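Local coordinates for protein 4-carboxymuconolactone decarboxylase (PDB 4G9Q) that probably acts as a 4-carboxymuconolactone decarboxylase, an all-helical trimer whose family is also associated with peroxiredoxin activity, at residues Thr167-Gln172 with Gly179-Thr184; Glu239-Leu244 with Ser255-Ala260. All blocks are in the same frame, centred on the assembly; numbering follows the deposited sequence.

In the fold
Both contacts join helices that follow one another in the chain, yet they differ with depth in the fold. Contact 1 lies far from the centre of the chain and ties helix 159-173 to helix 178-192 near the short turn between them; its touching residues are partly exposed, and the meeting is little more than valine against valine beside a glycine. Contact 2 sits in the core, where helices 234-248 and 250-267 run antiparallel and a single isoleucine reaches two alanines and a leucine, all buried. The two centres are 28 Å apart and share no helix. Neither relies on polar groups across the pair, although both lie close to other subunits of the trimer.

Contact 1: residues Thr167-Gln172 with Gly179-Thr184; sequences TTVGNQ and GLVQYT
Val169 and Val181 form a small apolar contact at the surface of the chain, joining helix 159-173 to helix 178-192 across the short turn that links them. The contact is small, burying 120 Å² in all, both sides summed. Gly170 and Val181 mark the closest backbone approach, with their CA atoms 6.6 Å apart.

Val169 uses one branch. CG1 lies anti to the backbone N (chi1 179°), and from there it meets both methyls of Val181, at 4.0 Å from Val181 CG2 and 4.2 Å from Val181 CG1. The two side chains pass alongside each other, pointing in opposite directions. Val181 divides its work: CG2 makes the nearer approach to Val169 CG1, whereas CG1 also rests on the glycine backbone, 4.2 Å from Gly170 CA. With no side chain at Gly170, the main chain itself serves as part of the packing surface. Val181 also touches Phe173, which extends the apolar patch toward the end of helix 159-173.

One turn further along, Thr184 turns its hydroxyl back on its own helix. Thr184 OG1 is 2.7 Å from Leu180 O, above the carbonyl plane by 38°, while Thr184 N reaches the same oxygen from the opposite face; two donors thus grip one acceptor. Trp250 of the second subunit also hydrogen-bonds to this hydroxyl, and Tyr183 meets Phe246 of that subunit edge-to-face, placing helix 178-192 at the trimer interface. Two consecutive, roughly antiparallel helices joined by a short connection form a helical hairpin; here, within an all-alpha fold, valine and glycine fill its interface.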
loop_
_atom_site.group_PDB
_atom_site.type_symbol
_atom_site.label_atom_id
_atom_site.label_comp_id
_atom_site.label_asym_id
_atom_site.label_seq_id
_atom_site.Cartn_x
_atom_site.Cartn_y
_atom_site.Cartn_z
ATOM N N THR A 167 -26.259 -11.218 13.105
ATOM C CA THR A 167 -26.157 -12.443 13.904
ATOM C C THR A 167 -24.858 -13.199 13.617
ATOM O O THR A 167 -24.167 -13.617 14.551
ATOM C CB THR A 167 -27.399 -13.350 13.703
ATOM O OG1 THR A 167 -28.556 -12.679 14.218
ATOM C CG2 THR A 167 -27.237 -14.684 14.430
ATOM N N THR A 168 -24.524 -13.357 12.335
ATOM C CA THR A 168 -23.307 -14.062 11.916
ATOM C C THR A 168 -22.056 -13.407 12.517
ATOM O O THR A 168 -21.257 -14.075 13.177
ATOM C CB THR A 168 -23.186 -14.153 10.368
ATOM O OG1 THR A 168 -24.296 -14.894 9.841
ATOM C CG2 THR A 168 -21.893 -14.851 9.954
ATOM N N VAL A 169 -21.917 -12.100 12.305
ATOM C CA VAL A 169 -20.765 -11.336 12.808
ATOM C C VAL A 169 -20.704 -11.330 14.339
ATOM O O VAL A 169 -19.638 -11.546 14.922
ATOM C CB VAL A 169 -20.764 -9.882 12.259
ATOM C CG1 VAL A 169 -19.572 -9.088 12.802
ATOM C CG2 VAL A 169 -20.728 -9.893 10.738
ATOM N N GLY A 170 -21.849 -11.091 14.977
ATOM C CA GLY A 170 -21.937 -11.040 16.435
ATOM C C GLY A 170 -21.546 -12.353 17.088
ATOM O O GLY A 170 -20.843 -12.366 18.102
ATOM N N ASN A 171 -22.004 -13.457 16.502
ATOM C CA ASN A 171 -21.668 -14.796 16.989
ATOM C C ASN A 171 -20.187 -15.130 16.862
ATOM O O ASN A 171 -19.637 -15.857 17.690
ATOM C CB ASN A 171 -22.495 -15.858 16.261
ATOM C CG ASN A 171 -23.941 -15.907 16.737
ATOM O OD1 ASN A 171 -24.315 -15.266 17.722
ATOM N ND2 ASN A 171 -24.760 -16.679 16.034
ATOM N N GLN A 172 -19.548 -14.597 15.826
ATOM C CA GLN A 172 -18.162 -14.919 15.527
ATOM C C GLN A 172 -17.187 -14.005 16.270
ATOM O O GLN A 172 -16.182 -14.475 16.805
ATOM C CB GLN A 172 -17.926 -14.843 14.020
ATOM C CG GLN A 172 -16.696 -15.587 13.526
ATOM C CD GLN A 172 -16.626 -15.650 12.005
ATOM O OE1 GLN A 172 -17.394 -14.987 11.303
ATOM N NE2 GLN A 172 -15.696 -16.447 11.491
ATOM N N GLY A 179 -16.847 -3.289 20.199
ATOM C CA GLY A 179 -16.947 -1.939 19.637
ATOM C C GLY A 179 -16.997 -1.942 18.118
ATOM O O GLY A 179 -17.835 -1.265 17.517
ATOM N N LEU A 180 -16.106 -2.714 17.498
ATOM C CA LEU A 180 -16.039 -2.779 16.037
ATOM C C LEU A 180 -17.292 -3.435 15.463
ATOM O O LEU A 180 -17.828 -2.982 14.452
ATOM C CB LEU A 180 -14.779 -3.517 15.562
ATOM C CG LEU A 180 -14.577 -3.684 14.048
ATOM C CD1 LEU A 180 -14.619 -2.342 13.322
ATOM C CD2 LEU A 180 -13.266 -4.411 13.760
ATOM N N VAL A 181 -17.757 -4.493 16.120
ATOM C CA VAL A 181 -18.976 -5.179 15.689
ATOM C C VAL A 181 -20.160 -4.202 15.714
ATOM O O VAL A 181 -20.916 -4.117 14.739
ATOM C CB VAL A 181 -19.231 -6.458 16.526
ATOM C CG1 VAL A 181 -20.623 -7.029 16.259
ATOM C CG2 VAL A 181 -18.165 -7.505 16.204
ATOM N N GLN A 182 -20.283 -3.436 16.799
ATOM C CA GLN A 182 -21.358 -2.446 16.921
ATOM C C GLN A 182 -21.261 -1.340 15.870
ATOM O O GLN A 182 -22.278 -0.965 15.271
ATOM C CB GLN A 182 -21.433 -1.855 18.334
ATOM C CG GLN A 182 -22.731 -1.081 18.614
ATOM C CD GLN A 182 -23.970 -1.972 18.596
ATOM O OE1 GLN A 182 -24.061 -2.947 19.346
ATOM N NE2 GLN A 182 -24.929 -1.639 17.738
ATOM N N TYR A 183 -20.052 -0.828 15.638
ATOM C CA TYR A 183 -19.847 0.190 14.609
ATOM C C TYR A 183 -20.178 -0.334 13.212
ATOM O O TYR A 183 -20.758 0.390 12.396
ATOM C CB TYR A 183 -18.408 0.696 14.619
ATOM C CG TYR A 183 -18.033 1.656 15.730
ATOM C CD1 TYR A 183 -18.926 2.623 16.202
ATOM C CD2 TYR A 183 -16.749 1.626 16.275
ATOM C CE1 TYR A 183 -18.548 3.516 17.208
ATOM C CE2 TYR A 183 -16.363 2.513 17.271
ATOM C CZ TYR A 183 -17.263 3.449 17.735
ATOM O OH TYR A 183 -16.863 4.325 18.722
ATOM N N THR A 184 -19.811 -1.587 12.935
ATOM C CA THR A 184 -20.126 -2.206 11.644
ATOM C C THR A 184 -21.636 -2.127 11.375
ATOM O O THR A 184 -22.069 -1.713 10.294
ATOM C CB THR A 184 -19.630 -3.669 11.579
ATOM O OG1 THR A 184 -18.225 -3.699 11.856
ATOM C CG2 THR A 184 -19.882 -4.279 10.199
#

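Contact 2: residues Glu239-Leu244 with Ser255-Ala260; sequences EVITHL and SALPVA
Ile241 meets Ala256, Leu257 and Ala260 in an antiparallel helical hairpin of the carboxymuconolactone decarboxylase fold, in which helix 234-248 packs against helix 250-267. The two short segments run at 171° to each other with their axes 10.6 Å apart, a separation that one long aliphatic side chain bridges toward two alanines.

The two branches of Ile241 take different partners. Its CG1 stands anti to the carbonyl carbon (chi1 -63°) and its CG2 anti to the backbone N, while the chain is extended beyond CG1 (chi2 170°), carrying CD1 out to the alanines one helical turn apart: Ala256 CB at 4.3 Å from Ile241 CD1, and Ala260 CB closer. The other branch, CG2, turns to Leu257, whose CD2 lies 4.1 Å from Ile241 CG2. The bond from CA to CB of Leu257 points to the side, yet its CD2 end approaches the isoleucine, and the two side chains cross obliquely.

Neighbouring side chains add to this apolar surround. Ile212 of helix 200-213 touches Ile241, Leu224 of helix 220-229 touches Ala260, and Leu180 of the third subunit packs on Ile241, bringing the trimer interface up to this core. The tightest approach across the pair is Ile241 CD1 to Ala260 CB, methyl to methyl at 3.8 Å.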
loop_
_atom_site.group_PDB
_atom_site.type_symbol
_atom_site.label_atom_id
_atom_site.label_comp_id
_atom_site.label_asym_id
_atom_site.label_seq_id
_atom_site.Cartn_x
_atom_site.Cartn_y
_atom_site.Cartn_z
ATOM N N GLU A 239 -15.053 -6.768 -16.520
ATOM C CA GLU A 239 -14.459 -5.542 -17.059
ATOM C C GLU A 239 -13.826 -4.695 -15.959
ATOM O O GLU A 239 -12.805 -4.052 -16.192
ATOM C CB GLU A 239 -15.485 -4.708 -17.838
ATOM C CG GLU A 239 -15.988 -5.358 -19.138
ATOM C CD GLU A 239 -14.927 -5.466 -20.235
ATOM O OE1 GLU A 239 -13.980 -4.649 -20.272
ATOM O OE2 GLU A 239 -15.056 -6.373 -21.084
ATOM N N VAL A 240 -14.442 -4.692 -14.775
ATOM C CA VAL A 240 -13.894 -3.978 -13.609
ATOM C C VAL A 240 -12.509 -4.537 -13.259
ATOM O O VAL A 240 -11.539 -3.793 -13.123
ATOM C CB VAL A 240 -14.844 -4.055 -12.379
ATOM C CG1 VAL A 240 -14.159 -3.518 -11.128
ATOM C CG2 VAL A 240 -16.132 -3.283 -12.647
ATOM N N ILE A 241 -12.426 -5.857 -13.147
ATOM C CA ILE A 241 -11.161 -6.528 -12.858
ATOM C C ILE A 241 -10.134 -6.222 -13.951
ATOM O O ILE A 241 -8.971 -5.948 -13.656
ATOM C CB ILE A 241 -11.354 -8.051 -12.685
ATOM C CG1 ILE A 241 -12.267 -8.326 -11.482
ATOM C CG2 ILE A 241 -10.010 -8.761 -12.514
ATOM C CD1 ILE A 241 -12.721 -9.775 -11.345
ATOM N N THR A 242 -10.575 -6.262 -15.205
ATOM C CA THR A 242 -9.692 -6.005 -16.347
ATOM C C THR A 242 -9.156 -4.567 -16.344
ATOM O O THR A 242 -7.957 -4.333 -16.538
ATOM C CB THR A 242 -10.409 -6.343 -17.668
ATOM O OG1 THR A 242 -10.860 -7.701 -17.614
ATOM C CG2 THR A 242 -9.475 -6.164 -18.869
ATOM N N HIS A 243 -10.047 -3.608 -16.096
ATOM C CA HIS A 243 -9.677 -2.199 -16.003
ATOM C C HIS A 243 -8.631 -1.986 -14.900
ATOM O O HIS A 243 -7.645 -1.263 -15.084
ATOM C CB HIS A 243 -10.938 -1.368 -15.737
ATOM C CG HIS A 243 -10.746 0.104 -15.897
ATOM N ND1 HIS A 243 -10.842 0.739 -17.119
ATOM C CD2 HIS A 243 -10.490 1.074 -14.987
ATOM C CE1 HIS A 243 -10.645 2.036 -16.953
ATOM N NE2 HIS A 243 -10.422 2.263 -15.670
ATOM N N LEU A 244 -8.841 -2.657 -13.772
ATOM C CA LEU A 244 -7.975 -2.512 -12.610
ATOM C C LEU A 244 -6.605 -3.173 -12.758
ATOM O O LEU A 244 -5.685 -2.840 -12.013
ATOM C CB LEU A 244 -8.684 -3.018 -11.352
ATOM C CG LEU A 244 -9.847 -2.137 -10.892
ATOM C CD1 LEU A 244 -10.579 -2.801 -9.731
ATOM C CD2 LEU A 244 -9.355 -0.744 -10.506
ATOM N N SER A 255 -5.196 -11.768 -8.713
ATOM C CA SER A 255 -5.589 -12.292 -7.405
ATOM C C SER A 255 -7.107 -12.310 -7.216
ATOM O O SER A 255 -7.631 -13.154 -6.485
ATOM C CB SER A 255 -4.902 -11.517 -6.278
ATOM O OG SER A 255 -3.517 -11.836 -6.227
ATOM N N ALA A 256 -7.801 -11.402 -7.899
ATOM C CA ALA A 256 -9.260 -11.311 -7.832
ATOM C C ALA A 256 -9.970 -12.419 -8.615
ATOM O O ALA A 256 -11.100 -12.785 -8.293
ATOM C CB ALA A 256 -9.728 -9.936 -8.311
ATOM N N LEU A 257 -9.297 -12.953 -9.633
ATOM C CA LEU A 257 -9.898 -13.933 -10.552
ATOM C C LEU A 257 -10.453 -15.208 -9.905
ATOM O O LEU A 257 -11.582 -15.595 -10.217
ATOM C CB LEU A 257 -8.927 -14.297 -11.684
ATOM C CG LEU A 257 -8.575 -13.219 -12.709
ATOM C CD1 LEU A 257 -7.553 -13.772 -13.691
ATOM C CD2 LEU A 257 -9.822 -12.736 -13.439
ATOM N N PRO A 258 -9.670 -15.880 -9.031
ATOM C CA PRO A 258 -10.246 -17.081 -8.419
ATOM C C PRO A 258 -11.437 -16.772 -7.513
ATOM O O PRO A 258 -12.353 -17.587 -7.411
ATOM C CB PRO A 258 -9.084 -17.681 -7.613
ATOM C CG PRO A 258 -8.065 -16.644 -7.523
ATOM C CD PRO A 258 -8.254 -15.697 -8.659
ATOM N N VAL A 259 -11.423 -15.601 -6.875
ATOM C CA VAL A 259 -12.536 -15.171 -6.027
ATOM C C VAL A 259 -13.783 -14.950 -6.883
ATOM O O VAL A 259 -14.860 -15.462 -6.571
ATOM C CB VAL A 259 -12.199 -13.886 -5.228
ATOM C CG1 VAL A 259 -13.298 -13.586 -4.214
ATOM C CG2 VAL A 259 -10.859 -14.029 -4.521
ATOM N N ALA A 260 -13.626 -14.194 -7.969
ATOM C CA ALA A 260 -14.713 -13.957 -8.918
ATOM C C ALA A 260 -15.250 -15.258 -9.521
ATOM O O ALA A 260 -16.468 -15.452 -9.603
ATOM C CB ALA A 260 -14.261 -13.007 -10.011
#